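Local coordinates for protein proline dehydrogenase (Bradyrhizobium japonicum USDA 110, PDB 3HAZ) that probably oxidises proline to glutamate in two steps, pairing an FAD-dependent proline dehydrogenase with an NAD-dependent aldehyde dehydrogenase in a single chain, at residues 62-67 with 156-161; 74-79 with 456-460; 647-653 with 975-981. One frame throughout, in Å; residues are numbered along the deposited sequence.

Contacts 1 and 2 lie in the proline dehydrogenase half and touch each other, their centres about 12 Å apart; contact 3 lies in the aldehyde dehydrogenase half, its centre about 54 and 60 Å from those of contacts 2 and 1. Helices 60-66 and 71-85 are consecutive: the first packs on helix 151-168 in contact 1, the second on helix 452-463 in contact 2, while L77 of helix 71-85 also meets A157 and A161. Contact 2 is the most buried and joins its helices through apolar side chains. Contact 1, partly buried, mixes an aromatic face with an amide. Contact 3, partly buried, pairs strands by polar bonds beside the third subunit, another copy of the protein.

Contact 1: residues 62-67 with 156-161; sequences DMLREF and TATRQA
The ring of F67 carries the methyl of A157 on one face and polar oxygens at its rim. A157 CB sits 3.6 Å from the F67 ring centroid and only 7° off the normal, a CH-pi contact placed over the middle of the ring. In the ring plane, Q160 OE1 comes to 3.5 Å from F67 CE2, and the carbonyl oxygen of M63, one helical turn back, is at the edge as well. T156 CG2 meets the far corner at F67 CZ. The Q160 amide is turned 56° against the ring. Y476 of the second subunit also meets the F67 ring, at a shallow angle between the planes, and this places the contact beside a subunit interface.

The other end of the Q160 amide reaches past M63, the two side chains running in opposite senses, and Q160 NE2 lies 3.3 Å from M63 CB. With M63 CG anti to the backbone N (chi1 -178°), the chain stretches across to the opposing helix before bending at its last torsion. M63 SD then settles 3.8 Å from A157 O and 3.9 Å from A161 CB. Helices 60-66 and 151-168 are nearly antiparallel here, their axes 10.7 Å apart, and both belong to an all-helical region related to the DNA-binding-domain family of proline dehydrogenases. F67 is the first residue to leave helical geometry, yet its CB is directed toward helix 151-168. Helix 71-85 flanks the pair, with L77 against A157 and A81 against A161.

Outside the packed surface, R65 NH2 forms a salt bridge of 2.8 Å with D62 OD1, which lies in the guanidinium plane of R65. The second oxygen of that carboxylate, D62 OD2, accepts a hydrogen bond from the backbone N of G59.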
ATOM      1  N   ASP A  62      17.961 -10.086 -37.118  1.00 31.72           N
ATOM      2  CA  ASP A  62      16.805  -9.805 -37.955  1.00 31.86           C
ATOM      3  C   ASP A  62      15.872 -11.010 -37.994  1.00 30.01           C
ATOM      4  O   ASP A  62      14.654 -10.858 -37.920  1.00 31.05           O
ATOM      5  CB  ASP A  62      17.239  -9.399 -39.366  1.00 39.90           C
ATOM      6  CG  ASP A  62      17.995  -8.083 -39.385  1.00 47.21           C
ATOM      7  OD1 ASP A  62      17.537  -7.122 -38.731  1.00 49.46           O
ATOM      8  OD2 ASP A  62      19.045  -8.008 -40.054  1.00 52.26           O
ATOM      9  N   MET A  63      16.442 -12.209 -38.090  1.00 29.61           N
ATOM     10  CA  MET A  63      15.624 -13.422 -38.122  1.00 31.79           C
ATOM     11  C   MET A  63      14.934 -13.661 -36.786  1.00 26.80           C
ATOM     12  O   MET A  63      13.742 -13.970 -36.732  1.00 26.45           O
ATOM     13  CB  MET A  63      16.455 -14.648 -38.515  1.00 31.86           C
ATOM     14  CG  MET A  63      15.638 -15.931 -38.598  1.00 38.20           C
ATOM     15  SD  MET A  63      16.619 -17.404 -38.980  1.00 28.07           S
ATOM     16  CE  MET A  63      17.587 -17.566 -37.478  1.00 21.52           C
ATOM     17  N   LEU A  64      15.681 -13.510 -35.700  1.00 22.94           N
ATOM     18  CA  LEU A  64      15.105 -13.701 -34.371  1.00 23.76           C
ATOM     19  C   LEU A  64      13.956 -12.720 -34.133  1.00 24.08           C
ATOM     20  O   LEU A  64      12.914 -13.078 -33.575  1.00 23.16           O
ATOM     21  CB  LEU A  64      16.180 -13.541 -33.292  1.00 25.42           C
ATOM     22  CG  LEU A  64      17.333 -14.545 -33.351  1.00 27.46           C
ATOM     23  CD1 LEU A  64      18.440 -14.166 -32.371  1.00 25.60           C
ATOM     24  CD2 LEU A  64      16.835 -15.969 -33.087  1.00 20.16           C
ATOM     25  N   ARG A  65      14.149 -11.481 -34.573  1.00 23.97           N
ATOM     26  CA  ARG A  65      13.143 -10.448 -34.377  1.00 26.60           C
ATOM     27  C   ARG A  65      11.946 -10.691 -35.293  1.00 29.32           C
ATOM     28  O   ARG A  65      10.804 -10.653 -34.850  1.00 31.40           O
ATOM     29  CB  ARG A  65      13.749  -9.060 -34.619  1.00 32.60           C
ATOM     30  CG  ARG A  65      12.761  -7.905 -34.504  1.00 43.17           C
ATOM     31  CD  ARG A  65      13.409  -6.570 -34.886  1.00 50.29           C
ATOM     32  NE  ARG A  65      14.296  -6.689 -36.045  1.00 55.93           N
ATOM     33  CZ  ARG A  65      13.902  -6.595 -37.314  1.00 52.77           C
ATOM     34  NH1 ARG A  65      12.626  -6.380 -37.603  1.00 54.37           N
ATOM     35  NH2 ARG A  65      14.787  -6.721 -38.296  1.00 46.27           N
ATOM     36  N   GLU A  66      12.217 -10.966 -36.565  1.00 27.46           N
ATOM     37  CA  GLU A  66      11.160 -11.155 -37.558  1.00 27.58           C
ATOM     38  C   GLU A  66      10.156 -12.240 -37.183  1.00 30.75           C
ATOM     39  O   GLU A  66       8.951 -12.051 -37.334  1.00 32.48           O
ATOM     40  CB  GLU A  66      11.763 -11.449 -38.938  1.00 28.65           C
ATOM     41  N   PHE A  67      10.641 -13.380 -36.699  1.00 22.41           N
ATOM     42  CA  PHE A  67       9.739 -14.457 -36.302  1.00 21.86           C
ATOM     43  C   PHE A  67       9.550 -14.553 -34.792  1.00 30.09           C
ATOM     44  O   PHE A  67       8.937 -15.499 -34.292  1.00 27.06           O
ATOM     45  CB  PHE A  67      10.194 -15.791 -36.902  1.00 22.05           C
ATOM     46  CG  PHE A  67      10.127 -15.813 -38.396  1.00 23.92           C
ATOM     47  CD1 PHE A  67       8.954 -16.171 -39.042  1.00 24.15           C
ATOM     48  CD2 PHE A  67      11.221 -15.431 -39.156  1.00 26.24           C
ATOM     49  CE1 PHE A  67       8.879 -16.173 -40.415  1.00 24.72           C
ATOM     50  CE2 PHE A  67      11.152 -15.431 -40.535  1.00 27.51           C
ATOM     51  CZ  PHE A  67       9.976 -15.800 -41.164  1.00 25.25           C
ATOM     52  N   THR A 156       9.427 -20.700 -44.058  1.00 26.30           N
ATOM     53  CA  THR A 156      10.021 -19.419 -44.432  1.00 22.26           C
ATOM     54  C   THR A 156      11.190 -19.057 -43.513  1.00 22.24           C
ATOM     55  O   THR A 156      12.249 -18.644 -43.980  1.00 19.03           O
ATOM     56  CB  THR A 156       8.972 -18.303 -44.404  1.00 22.14           C
ATOM     57  OG1 THR A 156       7.917 -18.635 -45.314  1.00 29.00           O
ATOM     58  CG2 THR A 156       9.593 -16.978 -44.813  1.00 26.06           C
ATOM     59  N   ALA A 157      10.997 -19.218 -42.207  1.00 18.08           N
ATOM     60  CA  ALA A 157      12.074 -18.968 -41.251  1.00 21.35           C
ATOM     61  C   ALA A 157      13.273 -19.902 -41.482  1.00 26.32           C
ATOM     62  O   ALA A 157      14.429 -19.492 -41.352  1.00 22.69           O
ATOM     63  CB  ALA A 157      11.560 -19.097 -39.818  1.00 16.80           C
ATOM     64  N   THR A 158      12.994 -21.161 -41.812  1.00 23.53           N
ATOM     65  CA  THR A 158      14.055 -22.131 -42.081  1.00 24.10           C
ATOM     66  C   THR A 158      14.852 -21.763 -43.331  1.00 26.28           C
ATOM     67  O   THR A 158      16.078 -21.906 -43.352  1.00 24.97           O
ATOM     68  CB  THR A 158      13.502 -23.564 -42.237  1.00 20.51           C
ATOM     69  OG1 THR A 158      12.865 -23.975 -41.018  1.00 19.59           O
ATOM     70  CG2 THR A 158      14.624 -24.528 -42.569  1.00 15.82           C
ATOM     71  N   ARG A 159      14.156 -21.294 -44.367  1.00 20.91           N
ATOM     72  CA  ARG A 159      14.817 -20.851 -45.595  1.00 25.01           C
ATOM     73  C   ARG A 159      15.735 -19.662 -45.335  1.00 22.26           C
ATOM     74  O   ARG A 159      16.824 -19.571 -45.900  1.00 22.02           O
ATOM     75  CB  ARG A 159      13.796 -20.497 -46.681  1.00 21.20           C
ATOM     76  CG  ARG A 159      13.045 -21.702 -47.218  1.00 28.22           C
ATOM     77  CD  ARG A 159      12.291 -21.375 -48.502  1.00 34.06           C
ATOM     78  NE  ARG A 159      11.404 -22.465 -48.894  1.00 36.35           N
ATOM     79  CZ  ARG A 159      11.794 -23.525 -49.591  1.00 38.28           C
ATOM     80  NH1 ARG A 159      13.062 -23.631 -49.978  1.00 34.16           N
ATOM     81  NH2 ARG A 159      10.919 -24.479 -49.894  1.00 38.89           N
ATOM     82  N   GLN A 160      15.289 -18.749 -44.476  1.00 23.08           N
ATOM     83  CA  GLN A 160      16.119 -17.616 -44.077  1.00 25.42           C
ATOM     84  C   GLN A 160      17.348 -18.082 -43.303  1.00 20.27           C
ATOM     85  O   GLN A 160      18.449 -17.580 -43.513  1.00 17.93           O
ATOM     86  CB  GLN A 160      15.306 -16.636 -43.233  1.00 26.09           C
ATOM     87  CG  GLN A 160      15.994 -15.319 -42.982  1.00 30.62           C
ATOM     88  CD  GLN A 160      15.084 -14.331 -42.266  1.00 41.88           C
ATOM     89  OE1 GLN A 160      13.862 -14.350 -42.439  1.00 41.39           O
ATOM     90  NE2 GLN A 160      15.677 -13.467 -41.454  1.00 37.12           N
ATOM     91  N   ALA A 161      17.158 -19.047 -42.403  1.00 18.59           N
ATOM     92  CA  ALA A 161      18.280 -19.609 -41.659  1.00 22.93           C
ATOM     93  C   ALA A 161      19.284 -20.203 -42.645  1.00 20.70           C
ATOM     94  O   ALA A 161      20.502 -20.137 -42.441  1.00 26.25           O
ATOM     95  CB  ALA A 161      17.793 -20.680 -40.651  1.00 14.32           C
TER

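Contact 2: residues 74-79 with 456-460; sequences GLALMV and LVRRL. With SO4 (sulfate ion), chain K.
Residues 74-79 and 456-460 are both helical and cross with their N-to-C directions 134° apart, the axes of these short segments approaching to 10.6 Å. L75 and L456 have the nearest CA atoms, at 6.9 Å. The contact joins helix 71-85 of the all-helical region to helix 452-463, which follows strand 440-448 of the proline dehydrogenase TIM barrel and, as in other PutA proline dehydrogenase domains, probably lies over the C-terminal end of the barrel, near the flavin.

The side chains that meet are all apolar. L460 reaches out with both methyls: L460 CD1 presses against the turn of G74 and L75, 3.4 Å from L75 N and 3.5 Å from L75 CB, a tight carbon pair, while L460 CD2 lies 3.8 Å from M78 SD. L75 swings its own CD1 over V457, with CG anti to the backbone N (chi1 -174°), and L75 CD1 meets V457 CG2 at 3.6 Å. M78 runs past L460 in the opposite sense, then bends at its end to bring M78 CE within 3.5 Å of L456 CD2. M63 and V60 of helix 60-66 also touch M78.

R458 takes no part in the helix pairing. E199 makes a salt bridge with its NH2, and R458 NH1 donates an almost straight 3.1 Å hydrogen bond, in the guanidinium plane, to O3 of a sulfate ion probably taken up from the crystallisation liquor.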
ATOM      1  N   GLY A  74      15.931 -20.193 -32.586  1.00 21.78           N
ATOM      2  CA  GLY A  74      16.895 -19.756 -33.571  1.00 19.69           C
ATOM      3  C   GLY A  74      17.937 -20.840 -33.786  1.00 19.81           C
ATOM      4  O   GLY A  74      18.297 -21.155 -34.919  1.00 19.98           O
ATOM      5  N   LEU A  75      18.429 -21.409 -32.690  1.00 21.91           N
ATOM      6  CA  LEU A  75      19.457 -22.439 -32.765  1.00 20.72           C
ATOM      7  C   LEU A  75      18.954 -23.660 -33.525  1.00 24.80           C
ATOM      8  O   LEU A  75      19.649 -24.186 -34.396  1.00 18.63           O
ATOM      9  CB  LEU A  75      19.947 -22.843 -31.365  1.00 17.54           C
ATOM     10  CG  LEU A  75      21.137 -23.816 -31.389  1.00 29.26           C
ATOM     11  CD1 LEU A  75      22.151 -23.494 -30.301  1.00 33.21           C
ATOM     12  CD2 LEU A  75      20.667 -25.263 -31.287  1.00 31.53           C
ATOM     13  N   ALA A  76      17.742 -24.104 -33.202  1.00 21.82           N
ATOM     14  CA  ALA A  76      17.190 -25.302 -33.831  1.00 20.72           C
ATOM     15  C   ALA A  76      17.010 -25.118 -35.340  1.00 21.00           C
ATOM     16  O   ALA A  76      17.245 -26.045 -36.117  1.00 23.43           O
ATOM     17  CB  ALA A  76      15.868 -25.703 -33.175  1.00 21.54           C
ATOM     18  N   LEU A  77      16.601 -23.925 -35.757  1.00 21.85           N
ATOM     19  CA  LEU A  77      16.360 -23.680 -37.174  1.00 24.46           C
ATOM     20  C   LEU A  77      17.675 -23.552 -37.947  1.00 21.98           C
ATOM     21  O   LEU A  77      17.778 -23.989 -39.091  1.00 18.95           O
ATOM     22  CB  LEU A  77      15.481 -22.444 -37.376  1.00 18.09           C
ATOM     23  CG  LEU A  77      14.055 -22.567 -36.828  1.00 29.95           C
ATOM     24  CD1 LEU A  77      13.251 -21.320 -37.151  1.00 29.44           C
ATOM     25  CD2 LEU A  77      13.358 -23.810 -37.361  1.00 29.58           C
ATOM     26  N   MET A  78      18.682 -22.967 -37.308  1.00 17.85           N
ATOM     27  CA  MET A  78      20.006 -22.853 -37.917  1.00 18.94           C
ATOM     28  C   MET A  78      20.673 -24.217 -38.082  1.00 19.66           C
ATOM     29  O   MET A  78      21.392 -24.460 -39.053  1.00 17.33           O
ATOM     30  CB  MET A  78      20.892 -21.916 -37.089  1.00 13.38           C
ATOM     31  CG  MET A  78      20.448 -20.448 -37.152  1.00 24.96           C
ATOM     32  SD  MET A  78      21.442 -19.373 -36.098  1.00 34.82           S
ATOM     33  CE  MET A  78      22.802 -18.973 -37.195  1.00 36.31           C
ATOM     34  N   VAL A  79      20.433 -25.103 -37.122  1.00 20.84           N
ATOM     35  CA  VAL A  79      20.938 -26.464 -37.201  1.00 19.00           C
ATOM     36  C   VAL A  79      20.243 -27.211 -38.332  1.00 15.92           C
ATOM     37  O   VAL A  79      20.888 -27.877 -39.136  1.00 19.90           O
ATOM     38  CB  VAL A  79      20.735 -27.220 -35.870  1.00 21.53           C
ATOM     39  CG1 VAL A  79      20.963 -28.725 -36.056  1.00 19.20           C
ATOM     40  CG2 VAL A  79      21.664 -26.662 -34.805  1.00 16.35           C
ATOM     41  N   LEU A 456      27.492 -21.687 -31.993  1.00 32.70           N
ATOM     42  CA  LEU A 456      26.206 -21.059 -32.285  1.00 34.03           C
ATOM     43  C   LEU A 456      25.548 -20.497 -31.030  1.00 35.38           C
ATOM     44  O   LEU A 456      24.999 -19.392 -31.049  1.00 34.61           O
ATOM     45  CB  LEU A 456      25.258 -22.051 -32.957  1.00 32.28           C
ATOM     46  CG  LEU A 456      25.277 -22.055 -34.482  1.00 36.70           C
ATOM     47  CD1 LEU A 456      24.223 -23.009 -35.008  1.00 32.02           C
ATOM     48  CD2 LEU A 456      25.056 -20.645 -35.023  1.00 36.21           C
ATOM     49  N   VAL A 457      25.607 -21.274 -29.951  1.00 28.69           N
ATOM     50  CA  VAL A 457      25.033 -20.893 -28.668  1.00 31.11           C
ATOM     51  C   VAL A 457      25.546 -19.531 -28.219  1.00 36.52           C
ATOM     52  O   VAL A 457      24.769 -18.602 -27.979  1.00 35.99           O
ATOM     53  CB  VAL A 457      25.394 -21.919 -27.577  1.00 37.40           C
ATOM     54  CG1 VAL A 457      25.005 -21.392 -26.198  1.00 39.13           C
ATOM     55  CG2 VAL A 457      24.728 -23.247 -27.860  1.00 39.83           C
ATOM     56  N   ARG A 458      26.865 -19.419 -28.102  1.00 27.25           N
ATOM     57  CA  ARG A 458      27.475 -18.171 -27.672  1.00 26.69           C
ATOM     58  C   ARG A 458      27.033 -17.033 -28.585  1.00 33.98           C
ATOM     59  O   ARG A 458      26.640 -15.965 -28.116  1.00 41.49           O
ATOM     60  CB  ARG A 458      28.998 -18.311 -27.640  1.00 31.94           C
ATOM     61  CG  ARG A 458      29.694 -17.342 -26.709  1.00 41.93           C
ATOM     62  CD  ARG A 458      30.903 -17.979 -26.035  1.00 52.82           C
ATOM     63  NE  ARG A 458      31.600 -18.921 -26.907  1.00 63.29           N
ATOM     64  CZ  ARG A 458      32.277 -18.570 -27.996  1.00 65.47           C
ATOM     65  NH1 ARG A 458      32.336 -17.298 -28.356  1.00 68.53           N
ATOM     66  NH2 ARG A 458      32.883 -19.491 -28.732  1.00 61.46           N
ATOM     67  N   ARG A 459      27.057 -17.283 -29.891  1.00 30.96           N
ATOM     68  CA  ARG A 459      26.675 -16.284 -30.884  1.00 32.78           C
ATOM     69  C   ARG A 459      25.241 -15.783 -30.703  1.00 35.98           C
ATOM     70  O   ARG A 459      24.968 -14.586 -30.847  1.00 35.50           O
ATOM     71  CB  ARG A 459      26.851 -16.855 -32.299  1.00 36.81           C
ATOM     72  CG  ARG A 459      26.316 -15.970 -33.412  1.00 36.78           C
ATOM     73  CD  ARG A 459      27.316 -14.896 -33.804  1.00 42.77           C
ATOM     74  NE  ARG A 459      27.013 -14.351 -35.124  1.00 57.42           N
ATOM     75  CZ  ARG A 459      27.618 -14.727 -36.249  1.00 52.97           C
ATOM     76  NH1 ARG A 459      28.576 -15.644 -36.220  1.00 45.98           N
ATOM     77  NH2 ARG A 459      27.269 -14.177 -37.403  1.00 54.12           N
ATOM     78  N   LEU A 460      24.329 -16.703 -30.403  1.00 32.70           N
ATOM     79  CA  LEU A 460      22.906 -16.379 -30.315  1.00 38.56           C
ATOM     80  C   LEU A 460      22.550 -15.614 -29.042  1.00 39.26           C
ATOM     81  O   LEU A 460      21.597 -14.837 -29.028  1.00 42.96           O
ATOM     82  CB  LEU A 460      22.057 -17.649 -30.404  1.00 35.64           C
ATOM     83  CG  LEU A 460      22.057 -18.375 -31.748  1.00 36.72           C
ATOM     84  CD1 LEU A 460      21.191 -19.617 -31.673  1.00 37.23           C
ATOM     85  CD2 LEU A 460      21.565 -17.450 -32.841  1.00 44.73           C
TER
HETATM   86  S   SO4 K1006      34.220 -15.089 -29.762  1.00 87.03           S
HETATM   87  O1  SO4 K1006      34.303 -13.816 -30.472  1.00 88.49           O
HETATM   88  O2  SO4 K1006      33.109 -15.018 -28.821  1.00 87.90           O
HETATM   89  O3  SO4 K1006      33.984 -16.168 -30.719  1.00 91.75           O
HETATM   90  O4  SO4 K1006      35.471 -15.338 -29.047  1.00 81.22           O

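Contact 3: residues 647-653 with 975-981; sequences MRGRGVF and ARFATEQ
R648 NH2 is gripped by two carbonyl groups: Q981 OE1, 2.9 Å from R648 NH2 across the strands, and the backbone oxygen of I932 of the third subunit. R648 NH1 adds a bond to D933 O of that subunit. Q981 OE1 lies near the guanidinium plane, but the amide stands almost upright to it, at 89°. A bend at chi3 (48°) curls the arginine toward Q981, whose NE2 in turn holds V937 O of the third subunit. Replacing R648 by an alanine removes both donors and would probably leave Q981 OE1 and the I932 and D933 carbonyls without these mates, weakening the tie to the third subunit.

Strands 641-656 and 978-986 pair antiparallel, consistent with the oligomerisation flap of the aldehyde dehydrogenase fold. R648 N donates to T979 O at 2.8 Å, and T979 N returns a bond of 2.8 Å to R648 O. T979 O also receives a CA-H contact from M647. On the face opposite R648 and T979, M647 lies alongside E980, with M647 SD 3.7 Å from E980 CG, and folds M647 CE back to 3.8 Å from A975 CB. E980 OE2 accepts a hydrogen bond from the backbone N of K967 of the third subunit, while helix 604-629 packs on M647.

Beyond G649 the first strand is interrupted before V652 and F653 join strands of the NAD-binding sheet. R650 lies in this break, its extended chain running past F977 O. T979 CB lies over one face of its guanidinium; R650 NE is 3.0 Å from A978 O and makes a weak bond to R976 O at 3.5 Å. Further along, the rings of F653 and F977 meet obliquely, their planes at 44°: F977 CD2 lies over the rim of one F653 face, 3.7 Å from F653 CE1.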
ATOM      1  N   MET A 647       5.415 -26.398  18.115  1.00 25.01           N
ATOM      2  CA  MET A 647       6.266 -27.524  17.750  1.00 26.67           C
ATOM      3  C   MET A 647       7.367 -27.660  18.781  1.00 26.95           C
ATOM      4  O   MET A 647       8.149 -26.736  18.993  1.00 26.39           O
ATOM      5  CB  MET A 647       6.908 -27.284  16.391  1.00 30.47           C
ATOM      6  CG  MET A 647       5.945 -26.801  15.343  1.00 44.07           C
ATOM      7  SD  MET A 647       5.243 -28.187  14.466  1.00 57.97           S
ATOM      8  CE  MET A 647       6.633 -28.575  13.414  1.00 18.84           C
ATOM      9  N   ARG A 648       7.446 -28.820  19.408  1.00 19.56           N
ATOM     10  CA  ARG A 648       8.398 -29.011  20.483  1.00 28.16           C
ATOM     11  C   ARG A 648       9.389 -30.097  20.099  1.00 23.03           C
ATOM     12  O   ARG A 648       9.087 -30.952  19.267  1.00 20.20           O
ATOM     13  CB  ARG A 648       7.653 -29.381  21.769  1.00 29.84           C
ATOM     14  CG  ARG A 648       6.485 -28.452  22.077  1.00 37.55           C
ATOM     15  CD  ARG A 648       5.731 -28.856  23.345  1.00 43.91           C
ATOM     16  NE  ARG A 648       6.633 -29.110  24.464  1.00 42.27           N
ATOM     17  CZ  ARG A 648       6.330 -28.895  25.743  1.00 36.93           C
ATOM     18  NH1 ARG A 648       7.228 -29.165  26.682  1.00 39.94           N
ATOM     19  NH2 ARG A 648       5.140 -28.404  26.084  1.00 25.91           N
ATOM     20  N   GLY A 649      10.576 -30.061  20.695  1.00 24.63           N
ATOM     21  CA  GLY A 649      11.539 -31.125  20.472  1.00 29.46           C
ATOM     22  C   GLY A 649      10.922 -32.454  20.873  1.00 28.22           C
ATOM     23  O   GLY A 649       9.983 -32.488  21.662  1.00 26.54           O
ATOM     24  N   ARG A 650      11.439 -33.549  20.331  1.00 25.06           N
ATOM     25  CA  ARG A 650      10.869 -34.868  20.592  1.00 25.80           C
ATOM     26  C   ARG A 650      11.527 -35.554  21.779  1.00 28.12           C
ATOM     27  O   ARG A 650      10.870 -36.285  22.518  1.00 28.43           O
ATOM     28  CB  ARG A 650      11.005 -35.762  19.355  1.00 29.01           C
ATOM     29  CG  ARG A 650      10.050 -35.421  18.226  1.00 25.96           C
ATOM     30  CD  ARG A 650      10.215 -36.374  17.047  1.00 27.73           C
ATOM     31  NE  ARG A 650       9.100 -36.250  16.112  1.00 39.19           N
ATOM     32  CZ  ARG A 650       7.938 -36.879  16.256  1.00 40.52           C
ATOM     33  NH1 ARG A 650       7.747 -37.692  17.284  1.00 37.91           N
ATOM     34  NH2 ARG A 650       6.968 -36.702  15.369  1.00 44.73           N
ATOM     35  N   GLY A 651      12.828 -35.327  21.943  1.00 28.22           N
ATOM     36  CA  GLY A 651      13.614 -36.013  22.955  1.00 31.51           C
ATOM     37  C   GLY A 651      15.063 -36.147  22.522  1.00 26.38           C
ATOM     38  O   GLY A 651      15.664 -35.180  22.053  1.00 23.50           O
ATOM     39  N   VAL A 652      15.625 -37.342  22.680  1.00 24.20           N
ATOM     40  CA  VAL A 652      16.997 -37.602  22.266  1.00 24.57           C
ATOM     41  C   VAL A 652      17.048 -38.182  20.861  1.00 24.04           C
ATOM     42  O   VAL A 652      16.521 -39.263  20.607  1.00 22.12           O
ATOM     43  CB  VAL A 652      17.708 -38.617  23.188  1.00 29.28           C
ATOM     44  CG1 VAL A 652      19.066 -38.972  22.605  1.00 27.72           C
ATOM     45  CG2 VAL A 652      17.854 -38.067  24.598  1.00 23.99           C
ATOM     46  N   PHE A 653      17.695 -37.470  19.949  1.00 22.73           N
ATOM     47  CA  PHE A 653      17.921 -38.021  18.622  1.00 17.77           C
ATOM     48  C   PHE A 653      19.275 -38.697  18.541  1.00 23.42           C
ATOM     49  O   PHE A 653      20.273 -38.198  19.071  1.00 27.68           O
ATOM     50  CB  PHE A 653      17.807 -36.943  17.543  1.00 19.83           C
ATOM     51  CG  PHE A 653      16.518 -36.995  16.772  1.00 21.20           C
ATOM     52  CD1 PHE A 653      16.457 -37.648  15.546  1.00 20.18           C
ATOM     53  CD2 PHE A 653      15.372 -36.396  17.264  1.00 20.29           C
ATOM     54  CE1 PHE A 653      15.270 -37.699  14.830  1.00 22.27           C
ATOM     55  CE2 PHE A 653      14.181 -36.438  16.550  1.00 21.59           C
ATOM     56  CZ  PHE A 653      14.133 -37.089  15.330  1.00 24.43           C
ATOM     57  N   ALA A 975      10.619 -29.911  10.646  1.00 21.66           N
ATOM     58  CA  ALA A 975       9.358 -30.325  11.250  1.00 27.20           C
ATOM     59  C   ALA A 975       9.384 -31.790  11.664  1.00 27.27           C
ATOM     60  O   ALA A 975       8.794 -32.162  12.676  1.00 22.69           O
ATOM     61  CB  ALA A 975       8.195 -30.066  10.292  1.00 22.27           C
ATOM     62  N   ARG A 976      10.055 -32.619  10.872  1.00 24.72           N
ATOM     63  CA  ARG A 976      10.151 -34.047  11.171  1.00 21.45           C
ATOM     64  C   ARG A 976      10.864 -34.333  12.497  1.00 29.16           C
ATOM     65  O   ARG A 976      10.640 -35.380  13.111  1.00 25.61           O
ATOM     66  CB  ARG A 976      10.853 -34.782  10.031  1.00 25.69           C
ATOM     67  CG  ARG A 976      10.636 -36.278  10.044  1.00 28.59           C
ATOM     68  CD  ARG A 976       9.233 -36.625   9.575  1.00 30.68           C
ATOM     69  NE  ARG A 976       9.058 -38.070   9.512  1.00 39.60           N
ATOM     70  CZ  ARG A 976       8.468 -38.790  10.461  1.00 49.92           C
ATOM     71  NH1 ARG A 976       7.981 -38.198  11.541  1.00 53.68           N
ATOM     72  NH2 ARG A 976       8.357 -40.101  10.325  1.00 49.67           N
ATOM     73  N   PHE A 977      11.720 -33.409  12.937  1.00 24.93           N
ATOM     74  CA  PHE A 977      12.472 -33.591  14.182  1.00 23.00           C
ATOM     75  C   PHE A 977      11.681 -33.137  15.403  1.00 24.05           C
ATOM     76  O   PHE A 977      12.154 -33.250  16.538  1.00 25.67           O
ATOM     77  CB  PHE A 977      13.799 -32.830  14.142  1.00 21.83           C
ATOM     78  CG  PHE A 977      14.784 -33.363  13.136  1.00 23.08           C
ATOM     79  CD1 PHE A 977      14.713 -32.980  11.803  1.00 21.74           C
ATOM     80  CD2 PHE A 977      15.790 -34.228  13.526  1.00 23.59           C
ATOM     81  CE1 PHE A 977      15.631 -33.458  10.871  1.00 24.58           C
ATOM     82  CE2 PHE A 977      16.711 -34.713  12.605  1.00 21.46           C
ATOM     83  CZ  PHE A 977      16.629 -34.325  11.273  1.00 24.74           C
ATOM     84  N   ALA A 978      10.486 -32.605  15.172  1.00 20.35           N
ATOM     85  CA  ALA A 978       9.685 -32.058  16.263  1.00 26.43           C
ATOM     86  C   ALA A 978       8.327 -32.735  16.370  1.00 28.30           C
ATOM     87  O   ALA A 978       7.944 -33.519  15.504  1.00 22.25           O
ATOM     88  CB  ALA A 978       9.516 -30.550  16.099  1.00 23.89           C
ATOM     89  N   THR A 979       7.606 -32.427  17.445  1.00 19.91           N
ATOM     90  CA  THR A 979       6.261 -32.936  17.628  1.00 22.73           C
ATOM     91  C   THR A 979       5.311 -31.761  17.822  1.00 24.45           C
ATOM     92  O   THR A 979       5.692 -30.739  18.395  1.00 23.04           O
ATOM     93  CB  THR A 979       6.187 -33.915  18.838  1.00 31.66           C
ATOM     94  OG1 THR A 979       4.909 -34.555  18.870  1.00 32.68           O
ATOM     95  CG2 THR A 979       6.414 -33.182  20.152  1.00 24.99           C
ATOM     96  N   GLU A 980       4.080 -31.903  17.334  1.00 22.46           N
ATOM     97  CA  GLU A 980       3.079 -30.843  17.458  1.00 21.91           C
ATOM     98  C   GLU A 980       2.370 -30.847  18.811  1.00 20.02           C
ATOM     99  O   GLU A 980       2.160 -31.898  19.413  1.00 24.19           O
ATOM    100  CB  GLU A 980       2.012 -30.988  16.380  1.00 13.79           C
ATOM    101  CG  GLU A 980       2.431 -30.599  14.967  1.00 19.39           C
ATOM    102  CD  GLU A 980       1.531 -31.240  13.938  1.00 18.28           C
ATOM    103  OE1 GLU A 980       0.610 -30.561  13.434  1.00 22.71           O
ATOM    104  OE2 GLU A 980       1.721 -32.444  13.665  1.00 20.53           O
ATOM    105  N   GLN A 981       1.959 -29.666  19.259  1.00 17.08           N
ATOM    106  CA  GLN A 981       1.128 -29.540  20.451  1.00 19.12           C
ATOM    107  C   GLN A 981       0.110 -28.426  20.266  1.00 23.18           C
ATOM    108  O   GLN A 981       0.467 -27.287  19.965  1.00 24.25           O
ATOM    109  CB  GLN A 981       1.976 -29.268  21.693  1.00 21.82           C
ATOM    110  CG  GLN A 981       1.162 -29.187  22.981  1.00 26.72           C
ATOM    111  CD  GLN A 981       2.033 -29.199  24.217  1.00 35.06           C
ATOM    112  OE1 GLN A 981       2.677 -28.203  24.542  1.00 28.19           O
ATOM    113  NE2 GLN A 981       2.056 -30.333  24.919  1.00 37.86           N
TER